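Local coordinates for protein endo-1,4-beta-xylanase C (PDB 4XUT) that hydrolyses internal beta-1,4-xylosidic linkages of xylan, and is represented here by a CBM22 carbohydrate-binding module of the longer enzyme, at residues E65-L70 and S140-Y145. Residues are numbered along the deposited sequence; the frame is centred on the assembly and turned at random.
Sequences EVLPYL and SGLRMY. With BGC (beta-D-glucopyranose), chain D.
Glu-65 OE2 is gripped by two backbone N-H groups, those of Leu-142 and Leu-67, where the edge strand 63-65 of a four-stranded antiparallel sheet ends against strand 139-147 in this beta-sandwich CBM22 module. Glu-65 OE2 accepts from Leu-142 N at 2.8 Å in a nearly straight bond on its syn side, and uses its anti lone pair for the N-H of Leu-67, two residues ahead. Glu-65 OE1 forms a salt bridge with Arg-143 NE, also 2.8 Å long; the donor stands above the carboxylate plane, whereas the oxygen lies in the guanidinium plane, and the two groups are turned 81° apart. A water fills out this end, donating hydrogen bonds to Glu-65 OE1 and Ser-140 O and accepting one from Arg-143 NH2. The glutamate reaches all this because CG stands anti to the backbone N (chi1 176°) and the chain then bends at chi2 (73°), carrying the carboxylate forward beside Leu-67 N and across to Leu-142 and Arg-143. Glu-65 and Arg-143 are an antiparallel non-hydrogen-bonded pair; Arg-143 NH1 and NH2 make further salt bridges to Glu-98 and Glu-100 on strand 90-101, so the arginine probably offsets repulsion among the three carboxylates. With an alanine here, Leu-142 N and Arg-143 NE would probably be left without this acceptor, and Leu-67 N with no more than its weak bond to Leu-142 O. That same Leu-142 O accepts from Val-66 N at 2.8 Å. Alongside, Leu-67 and Leu-142 cross at about a right angle, CB to CB 3.9 Å, and both touch Val-132. At the classic beta bulge that Ser-140 and Gly-141 form opposite Glu-100, the Leu-67 CD2 methyl lies 3.7 Å from Gly-141 N.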
loop_
_atom_site.group_PDB
_atom_site.type_symbol
_atom_site.label_atom_id
_atom_site.label_comp_id
_atom_site.label_asym_id
_atom_site.label_seq_id
_atom_site.Cartn_x
_atom_site.Cartn_y
_atom_site.Cartn_z
ATOM N N GLU A 65 -5.026 4.491 -6.398
ATOM C CA GLU A 65 -5.571 5.878 -6.287
ATOM C C GLU A 65 -6.833 5.918 -5.428
ATOM O O GLU A 65 -7.830 5.191 -5.698
ATOM C CB GLU A 65 -5.853 6.424 -7.697
ATOM C CG GLU A 65 -6.510 7.782 -7.727
ATOM C CD GLU A 65 -5.575 8.916 -7.345
ATOM O OE1 GLU A 65 -4.595 9.198 -8.079
ATOM O OE2 GLU A 65 -5.832 9.580 -6.328
ATOM N N VAL A 66 -6.831 6.750 -4.384
ATOM C CA VAL A 66 -7.994 6.842 -3.506
ATOM C C VAL A 66 -8.636 8.216 -3.446
ATOM O O VAL A 66 -9.722 8.342 -2.889
ATOM C CB VAL A 66 -7.734 6.322 -2.089
ATOM C CG1 VAL A 66 -7.451 4.815 -2.163
ATOM C CG2 VAL A 66 -6.616 7.064 -1.404
ATOM N N LEU A 67 -8.016 9.223 -4.029
ATOM C CA LEU A 67 -8.570 10.602 -3.915
ATOM C C LEU A 67 -10.068 10.707 -4.312
ATOM O O LEU A 67 -10.813 11.400 -3.641
ATOM C CB LEU A 67 -7.740 11.607 -4.721
ATOM C CG LEU A 67 -8.091 13.088 -4.484
ATOM C CD1 LEU A 67 -7.974 13.505 -3.033
ATOM C CD2 LEU A 67 -7.191 13.972 -5.316
ATOM N N PRO A 68 -10.497 10.026 -5.402
ATOM C CA PRO A 68 -11.896 10.115 -5.805
ATOM C C PRO A 68 -12.903 9.592 -4.795
ATOM O O PRO A 68 -14.074 9.994 -4.857
ATOM C CB PRO A 68 -11.951 9.265 -7.090
ATOM C CG PRO A 68 -10.558 9.269 -7.585
ATOM C CD PRO A 68 -9.733 9.191 -6.330
ATOM N N TYR A 69 -12.481 8.702 -3.899
ATOM C CA TYR A 69 -13.344 8.192 -2.860
ATOM C C TYR A 69 -13.545 9.134 -1.689
ATOM O O TYR A 69 -14.398 8.872 -0.856
ATOM C CB TYR A 69 -12.822 6.866 -2.329
ATOM C CG TYR A 69 -12.779 5.767 -3.341
ATOM C CD1 TYR A 69 -13.921 4.989 -3.639
ATOM C CD2 TYR A 69 -11.592 5.456 -3.995
ATOM C CE1 TYR A 69 -13.848 3.937 -4.556
ATOM C CE2 TYR A 69 -11.515 4.414 -4.927
ATOM C CZ TYR A 69 -12.645 3.661 -5.196
ATOM O OH TYR A 69 -12.557 2.632 -6.106
ATOM N N LEU A 70 -12.758 10.210 -1.624
ATOM C CA LEU A 70 -12.592 11.016 -0.436
ATOM C C LEU A 70 -12.955 12.490 -0.619
ATOM O O LEU A 70 -12.943 13.021 -1.719
ATOM C CB LEU A 70 -11.147 10.963 0.029
ATOM C CG LEU A 70 -10.520 9.565 0.075
ATOM C CD1 LEU A 70 -9.086 9.679 0.531
ATOM C CD2 LEU A 70 -11.287 8.638 0.993
ATOM N N SER A 140 -4.273 16.660 -6.804
ATOM C CA SER A 140 -4.873 16.002 -7.981
ATOM C C SER A 140 -4.731 14.467 -7.979
ATOM O O SER A 140 -5.386 13.765 -8.776
ATOM C CB SER A 140 -4.285 16.601 -9.270
ATOM O OG SER A 140 -2.877 16.469 -9.342
ATOM N N GLY A 141 -3.920 13.935 -7.074
ATOM C CA GLY A 141 -3.881 12.492 -6.838
ATOM C C GLY A 141 -3.452 12.204 -5.442
ATOM O O GLY A 141 -2.624 12.927 -4.871
ATOM N N LEU A 142 -3.996 11.127 -4.897
ATOM C CA LEU A 142 -3.625 10.692 -3.568
ATOM C C LEU A 142 -3.765 9.198 -3.561
ATOM O O LEU A 142 -4.884 8.666 -3.654
ATOM C CB LEU A 142 -4.541 11.336 -2.520
ATOM C CG LEU A 142 -4.239 11.029 -1.050
ATOM C CD1 LEU A 142 -2.859 11.478 -0.730
ATOM C CD2 LEU A 142 -5.190 11.746 -0.108
ATOM N N ARG A 143 -2.640 8.515 -3.514
ATOM C CA ARG A 143 -2.653 7.053 -3.710
ATOM C C ARG A 143 -2.046 6.388 -2.513
ATOM O O ARG A 143 -0.984 6.803 -2.052
ATOM C CB ARG A 143 -1.868 6.700 -4.957
ATOM C CG ARG A 143 -2.295 7.408 -6.220
ATOM C CD ARG A 143 -1.272 8.373 -6.753
ATOM N NE ARG A 143 -1.824 9.210 -7.834
ATOM C CZ ARG A 143 -1.111 9.918 -8.696
ATOM N NH1 ARG A 143 0.211 9.920 -8.632
ATOM N NH2 ARG A 143 -1.726 10.675 -9.615
ATOM N N MET A 144 -2.706 5.369 -1.991
ATOM C CA MET A 144 -2.158 4.598 -0.915
ATOM C C MET A 144 -1.332 3.474 -1.507
ATOM O O MET A 144 -1.667 2.901 -2.544
ATOM C CB MET A 144 -3.270 3.991 -0.064
ATOM C CG MET A 144 -2.848 3.181 1.165
ATOM S SD MET A 144 -4.079 1.928 1.641
ATOM C CE MET A 144 -3.294 0.500 0.895
ATOM N N TYR A 145 -0.232 3.160 -0.840
ATOM C CA TYR A 145 0.614 2.022 -1.214
ATOM C C TYR A 145 1.317 1.424 -0.003
ATOM O O TYR A 145 1.384 2.029 1.073
ATOM C CB TYR A 145 1.586 2.357 -2.329
ATOM C CG TYR A 145 2.697 3.298 -1.976
ATOM C CD1 TYR A 145 2.489 4.663 -1.996
ATOM C CD2 TYR A 145 3.989 2.837 -1.729
ATOM C CE1 TYR A 145 3.503 5.541 -1.678
ATOM C CE2 TYR A 145 5.011 3.706 -1.456
ATOM C CZ TYR A 145 4.759 5.067 -1.429
ATOM O OH TYR A 145 5.731 6.006 -1.147
HETATM C C2 BGC D . 9.566 6.165 -2.779
HETATM C C3 BGC D . 9.417 6.639 -1.347
HETATM C C4 BGC D . 10.716 7.301 -0.896
HETATM C C5 BGC D . 11.164 8.330 -1.956
HETATM C C6 BGC D . 12.445 9.156 -1.642
HETATM C C1 BGC D . 10.128 7.143 -3.798
HETATM O O2 BGC D . 8.293 5.758 -3.253
HETATM O O3 BGC D . 9.044 5.526 -0.499
HETATM O O4 BGC D . 10.458 7.856 0.404
HETATM O O5 BGC D . 11.319 7.695 -3.246
HETATM O O6 BGC D . 13.668 8.414 -1.474
HETATM O O HOH W 1 -4.544 11.353 -9.974
#